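Local coordinates for Cfl (Pectobacterium brasiliense, PDB 7A9J), which is a coronafacic acid ligase of the ATP-dependent AMP-binding family, probably activating carboxylic acids before joining them to an acceptor, at residues I438-T443 with K496-Y501; F456-K461 with R466-I471. The protein carries 1 engineered substitution. All coordinates share one frame; numbering follows the deposited sequence.

Contact 1 of 2, residues I438-T443 with K496-Y501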
loop_
_atom_site.group_PDB
_atom_site.type_symbol
_atom_site.label_atom_id
_atom_site.label_comp_id
_atom_site.label_asym_id
_atom_site.label_seq_id
_atom_site.Cartn_x
_atom_site.Cartn_y
_atom_site.Cartn_z
ATOM N N ILE A 438 -19.506 0.080 10.176
ATOM C CA ILE A 438 -18.207 -0.172 10.779
ATOM C C ILE A 438 -18.227 0.163 12.269
ATOM O O ILE A 438 -17.580 -0.535 13.079
ATOM C CB ILE A 438 -17.107 0.581 10.004
ATOM C CG1 ILE A 438 -15.753 0.026 10.421
ATOM C CG2 ILE A 438 -17.066 2.071 10.308
ATOM C CD1 ILE A 438 -14.629 0.610 9.639
ATOM N N GLU A 439 -19.002 1.180 12.670
ATOM C CA GLU A 439 -19.071 1.519 14.086
ATOM C C GLU A 439 -19.827 0.442 14.879
ATOM O O GLU A 439 -19.422 0.072 15.993
ATOM C CB GLU A 439 -19.747 2.897 14.240
ATOM C CG GLU A 439 -19.981 3.373 15.667
ATOM C CD GLU A 439 -21.172 4.354 15.804
ATOM O OE1 GLU A 439 -21.422 5.174 14.890
ATOM O OE2 GLU A 439 -21.880 4.297 16.836
ATOM N N ILE A 440 -20.917 -0.094 14.310
ATOM C CA ILE A 440 -21.662 -1.134 15.012
ATOM C C ILE A 440 -20.839 -2.407 15.111
ATOM O O ILE A 440 -20.830 -3.070 16.158
ATOM C CB ILE A 440 -23.000 -1.418 14.314
ATOM C CG1 ILE A 440 -23.846 -0.156 14.242
ATOM C CG2 ILE A 440 -23.749 -2.535 15.072
ATOM C CD1 ILE A 440 -25.071 -0.327 13.378
ATOM N N GLU A 441 -20.182 -2.789 14.005
ATOM C CA GLU A 441 -19.306 -3.965 13.997
ATOM C C GLU A 441 -18.234 -3.854 15.062
ATOM O O GLU A 441 -17.942 -4.830 15.768
ATOM C CB GLU A 441 -18.651 -4.127 12.616
ATOM C CG GLU A 441 -19.614 -4.547 11.498
ATOM C CD GLU A 441 -19.130 -4.157 10.101
ATOM O OE1 GLU A 441 -17.901 -3.861 9.900
ATOM O OE2 GLU A 441 -19.956 -4.209 9.182
ATOM N N ASN A 442 -17.642 -2.665 15.210
ATOM C CA ASN A 442 -16.584 -2.516 16.201
ATOM C C ASN A 442 -17.100 -2.775 17.607
ATOM O O ASN A 442 -16.414 -3.392 18.417
ATOM C CB ASN A 442 -15.945 -1.131 16.119
ATOM C CG ASN A 442 -14.854 -0.944 17.166
ATOM O OD1 ASN A 442 -13.788 -1.575 17.103
ATOM N ND2 ASN A 442 -15.124 -0.094 18.152
ATOM N N THR A 443 -18.326 -2.349 17.899
ATOM C CA THR A 443 -18.912 -2.617 19.207
ATOM C C THR A 443 -19.170 -4.106 19.398
ATOM O O THR A 443 -18.861 -4.671 20.449
ATOM C CB THR A 443 -20.213 -1.821 19.347
ATOM O OG1 THR A 443 -19.899 -0.426 19.297
ATOM C CG2 THR A 443 -20.895 -2.154 20.684
ATOM N N LYS A 496 -29.221 2.815 16.324
ATOM C CA LYS A 496 -28.137 2.108 15.648
ATOM C C LYS A 496 -28.241 0.594 15.804
ATOM O O LYS A 496 -27.461 -0.141 15.175
ATOM C CB LYS A 496 -26.795 2.592 16.209
ATOM C CG LYS A 496 -26.557 4.079 16.072
ATOM C CD LYS A 496 -25.306 4.445 16.867
ATOM C CE LYS A 496 -24.980 5.906 16.777
ATOM N NZ LYS A 496 -23.748 6.187 17.574
ATOM N N HIS A 497 -29.165 0.123 16.624
ATOM C CA HIS A 497 -29.244 -1.291 16.962
ATOM C C HIS A 497 -29.731 -2.124 15.776
ATOM O O HIS A 497 -30.735 -1.773 15.136
ATOM C CB HIS A 497 -30.227 -1.515 18.118
ATOM C CG HIS A 497 -29.691 -1.182 19.479
ATOM N ND1 HIS A 497 -28.694 -0.250 19.699
ATOM C CD2 HIS A 497 -30.014 -1.680 20.694
ATOM C CE1 HIS A 497 -28.433 -0.184 20.992
ATOM N NE2 HIS A 497 -29.219 -1.044 21.619
ATOM N N PRO A 498 -29.135 -3.285 15.551
ATOM C CA PRO A 498 -29.671 -4.206 14.546
ATOM C C PRO A 498 -31.104 -4.564 14.896
ATOM O O PRO A 498 -31.474 -4.645 16.070
ATOM C CB PRO A 498 -28.735 -5.422 14.636
ATOM C CG PRO A 498 -27.411 -4.847 15.155
ATOM C CD PRO A 498 -27.820 -3.713 16.088
ATOM N N SER A 499 -31.920 -4.691 13.867
ATOM C CA SER A 499 -33.249 -5.262 14.036
ATOM C C SER A 499 -33.254 -6.786 14.053
ATOM O O SER A 499 -34.270 -7.388 14.435
ATOM C CB SER A 499 -34.143 -4.770 12.906
ATOM O OG SER A 499 -34.443 -3.399 13.068
ATOM N N GLU A 500 -32.155 -7.427 13.682
ATOM C CA GLU A 500 -32.140 -8.858 13.455
ATOM C C GLU A 500 -30.709 -9.361 13.505
ATOM O O GLU A 500 -29.787 -8.659 13.102
ATOM C CB GLU A 500 -32.747 -9.159 12.106
ATOM C CG GLU A 500 -32.822 -10.585 11.727
ATOM C CD GLU A 500 -33.647 -10.714 10.462
ATOM O OE1 GLU A 500 -34.836 -10.330 10.483
ATOM O OE2 GLU A 500 -33.089 -11.130 9.438
ATOM N N TYR A 501 -30.546 -10.580 13.999
ATOM C CA TYR A 501 -29.252 -11.235 14.151
ATOM C C TYR A 501 -29.260 -12.522 13.334
ATOM O O TYR A 501 -30.194 -13.327 13.449
ATOM C CB TYR A 501 -28.999 -11.520 15.650
ATOM C CG TYR A 501 -28.891 -10.252 16.444
ATOM C CD1 TYR A 501 -27.798 -9.421 16.266
ATOM C CD2 TYR A 501 -29.869 -9.861 17.347
ATOM C CE1 TYR A 501 -27.656 -8.254 16.958
ATOM C CE2 TYR A 501 -29.728 -8.665 18.077
ATOM C CZ TYR A 501 -28.608 -7.868 17.852
ATOM O OH TYR A 501 -28.401 -6.673 18.497
#
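Lys-496 NZ donates to Glu-439 OE2 over 2.8 Å, a hydrogen bond that is also the salt bridge between helix 437-445 and the loop leading into strand 500-503. The carboxylate receives it on the syn lone pair of OE2, while OE1 stays 3.7 Å from NZ, so a single oxygen carries the ion pair. Glu-439 sends CG off opposite its own backbone N (chi1 176°) and continues outward extended. Lys-496 is fully stretched beyond CG and meets it at about a right angle, which lays the lysine methylenes against the same oxygen: CD comes within 3.4 Å of OE2. Long, flexible chains suit this partly exposed margin, because they can span the gap between two backbones that do not touch.

One residue further along the helix, Ile-440 works in buried surroundings. Its CG1 branch lies beside the backbone N and carries CD1 toward the carbonyl of Lys-496, so close to O that its exact placing is doubtful. The CG2 branch diverges from it, toward Pro-498 CG at 4.3 Å. The rigid proline ring also packs on Ala-469 and Leu-488, while Ile-440 reaches Val-455, so at Ile-440 the helix meets the C-terminal domain's sheet through aliphatic carbon. The ion pair lies at a partly exposed margin, where solvent would be expected to weaken it, whereas Ile-440 and Pro-498 meet in buried surroundings.

Contact 2 of 2, residues F456-K461 with R466-I471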
loop_
_atom_site.group_PDB
_atom_site.type_symbol
_atom_site.label_atom_id
_atom_site.label_comp_id
_atom_site.label_asym_id
_atom_site.label_seq_id
_atom_site.Cartn_x
_atom_site.Cartn_y
_atom_site.Cartn_z
ATOM N N PHE A 456 -25.227 -4.719 7.878
ATOM C CA PHE A 456 -25.673 -4.153 6.614
ATOM C C PHE A 456 -27.176 -3.891 6.733
ATOM O O PHE A 456 -27.801 -4.205 7.746
ATOM C CB PHE A 456 -25.438 -5.089 5.424
ATOM C CG PHE A 456 -26.051 -6.496 5.592
ATOM C CD1 PHE A 456 -25.333 -7.502 6.217
ATOM C CD2 PHE A 456 -27.347 -6.815 5.082
ATOM C CE1 PHE A 456 -25.857 -8.768 6.381
ATOM C CE2 PHE A 456 -27.871 -8.136 5.218
ATOM C CZ PHE A 456 -27.139 -9.091 5.869
ATOM N N SER A 457 -27.743 -3.287 5.713
ATOM C CA SER A 457 -29.185 -3.104 5.762
ATOM C C SER A 457 -29.859 -3.766 4.574
ATOM O O SER A 457 -29.226 -4.074 3.559
ATOM C CB SER A 457 -29.570 -1.601 5.818
ATOM O OG SER A 457 -29.286 -0.978 4.564
ATOM N N VAL A 458 -31.164 -3.966 4.739
ATOM C CA VAL A 458 -32.030 -4.458 3.675
ATOM C C VAL A 458 -33.176 -3.481 3.534
ATOM O O VAL A 458 -33.514 -2.741 4.474
ATOM C CB VAL A 458 -32.531 -5.903 3.944
ATOM C CG1 VAL A 458 -31.259 -6.826 3.922
ATOM C CG2 VAL A 458 -33.240 -6.036 5.266
ATOM N N PRO A 459 -33.776 -3.435 2.354
ATOM C CA PRO A 459 -34.973 -2.602 2.176
ATOM C C PRO A 459 -36.084 -3.001 3.123
ATOM O O PRO A 459 -36.245 -4.164 3.492
ATOM C CB PRO A 459 -35.365 -2.834 0.717
ATOM C CG PRO A 459 -34.325 -3.678 0.107
ATOM C CD PRO A 459 -33.473 -4.265 1.182
ATOM N N ASP A 460 -36.863 -2.003 3.523
ATOM C CA ASP A 460 -38.000 -2.213 4.398
ATOM C C ASP A 460 -39.122 -1.293 3.930
ATOM O O ASP A 460 -38.893 -0.090 3.735
ATOM C CB ASP A 460 -37.621 -1.892 5.849
ATOM C CG ASP A 460 -38.737 -2.244 6.821
ATOM O OD1 ASP A 460 -38.614 -3.298 7.474
ATOM O OD2 ASP A 460 -39.738 -1.492 6.914
ATOM N N LYS A 461 -40.325 -1.849 3.767
ATOM C CA LYS A 461 -41.388 -1.112 3.088
ATOM C C LYS A 461 -41.717 0.186 3.812
ATOM O O LYS A 461 -41.961 1.218 3.177
ATOM C CB LYS A 461 -42.648 -1.983 2.978
ATOM C CG LYS A 461 -43.726 -1.423 2.105
ATOM C CD LYS A 461 -45.054 -2.189 2.260
ATOM C CE LYS A 461 -45.100 -3.470 1.448
ATOM N NZ LYS A 461 -46.474 -4.069 1.499
ATOM N N ARG A 466 -33.678 -1.627 7.133
ATOM C CA ARG A 466 -33.657 -2.336 8.405
ATOM C C ARG A 466 -32.259 -2.901 8.594
ATOM O O ARG A 466 -31.693 -3.452 7.645
ATOM C CB ARG A 466 -34.699 -3.452 8.385
ATOM C CG ARG A 466 -34.770 -4.317 9.606
ATOM C CD ARG A 466 -36.059 -5.180 9.557
ATOM N NE ARG A 466 -36.114 -5.985 8.344
ATOM C CZ ARG A 466 -35.788 -7.270 8.260
ATOM N NH1 ARG A 466 -35.375 -7.931 9.339
ATOM N NH2 ARG A 466 -35.894 -7.889 7.083
ATOM N N ILE A 467 -31.717 -2.771 9.810
ATOM C CA ILE A 467 -30.329 -3.176 10.057
ATOM C C ILE A 467 -30.252 -4.645 10.414
ATOM O O ILE A 467 -30.942 -5.115 11.325
ATOM C CB ILE A 467 -29.710 -2.315 11.170
ATOM C CG1 ILE A 467 -29.683 -0.860 10.697
ATOM C CG2 ILE A 467 -28.277 -2.829 11.550
ATOM C CD1 ILE A 467 -29.186 0.091 11.780
ATOM N N ILE A 468 -29.393 -5.371 9.702
ATOM C CA ILE A 468 -29.150 -6.786 9.955
ATOM C C ILE A 468 -27.722 -6.939 10.469
ATOM O O ILE A 468 -26.792 -6.320 9.926
ATOM C CB ILE A 468 -29.340 -7.597 8.659
ATOM C CG1 ILE A 468 -30.652 -7.196 7.949
ATOM C CG2 ILE A 468 -29.165 -9.097 8.942
ATOM C CD1 ILE A 468 -31.957 -7.407 8.751
ATOM N N ALA A 469 -27.527 -7.788 11.469
ATOM C CA ALA A 469 -26.165 -8.104 11.912
ATOM C C ALA A 469 -25.878 -9.570 11.636
ATOM O O ALA A 469 -26.588 -10.454 12.141
ATOM C CB ALA A 469 -25.989 -7.813 13.409
ATOM N N LEU A 470 -24.837 -9.829 10.860
ATOM C CA LEU A 470 -24.284 -11.170 10.771
ATOM C C LEU A 470 -23.312 -11.376 11.925
ATOM O O LEU A 470 -22.376 -10.591 12.098
ATOM C CB LEU A 470 -23.622 -11.336 9.403
ATOM C CG LEU A 470 -23.366 -12.676 8.729
ATOM C CD1 LEU A 470 -24.588 -13.553 8.864
ATOM C CD2 LEU A 470 -23.087 -12.392 7.246
ATOM N N ILE A 471 -23.551 -12.399 12.740
ATOM C CA ILE A 471 -22.801 -12.637 13.977
ATOM C C ILE A 471 -22.097 -13.984 13.864
ATOM O O ILE A 471 -22.758 -15.017 13.689
ATOM C CB ILE A 471 -23.719 -12.650 15.211
ATOM C CG1 ILE A 471 -24.513 -11.348 15.343
ATOM C CG2 ILE A 471 -22.907 -12.962 16.487
ATOM C CD1 ILE A 471 -23.678 -10.165 15.694
#
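Phe-456 holds its ring in the crowded position between backbone N and carbonyl carbon (chi1 55°), which swings it across the strand boundary onto Ile-468. Ile-468 CB sits over one ring face, 4.0 Å from the centroid and 22° off the normal, in a CH-pi contact; its CG2 branch touches CZ at 3.7 Å. The other branch turns to Val-458, with CG1 3.9 Å from Val-458 CG2. A beta-branched residue is well placed here, since one side chain can serve the ring and the valine together.

These are the strands of an antiparallel beta hairpin, 450-460 with 464-473, in the C-terminal domain. Phe-456 and Ile-468 form one hydrogen-bonded pair, with Ile-468 N to Phe-456 O at 2.8 Å; Val-458 and Arg-466 form the next, with Arg-466 N to Val-458 O at 2.9 Å. Between them Ser-457 and Ile-467 make a non-hydrogen-bonded pair and turn their side chains to the other face. Helices 517-522 and 524-530 cover the face of Phe-456 and Val-458.

Arg-466 bends at chi3 (57°), so its guanidinium runs beside Val-458, with NH2 3.7 Å from CG2, while Ile-468 CD1 rests over one face of the guanidinium, offset toward its rim. Its stronger polar partners are Glu-500 and Tyr-524 OH, the latter bonded to NH2. Asp-460 OD1 makes a long salt bridge to NE at 3.8 Å, whereas Asp-460 OD2 accepts from the backbone N atoms of Tyr-462 and Ala-463 in the turn.

Overall arrangement
Both contacts belong to the C-terminal domain and meet on its four-stranded sheet, where strands 464-473 and 500-503 are parallel neighbours. Both are partly buried, each joining buried aliphatic residues to partly exposed charged ones. Contact 2 builds the sheet itself, through regular backbone bonds and apolar side chains beneath two helices; contact 1 brings helix 437-445 against the other face, with no backbone-to-backbone hydrogen bond between its segments, and buries less than half the area. The ion pair of contact 1 is short, that within contact 2 long. The two are joined directly by Arg-466 NH1, 2.7 Å from Glu-500 OE1, by Pro-498 packing on Ile-467, and by the probable bond from Ser-499 N to Ile-467 O.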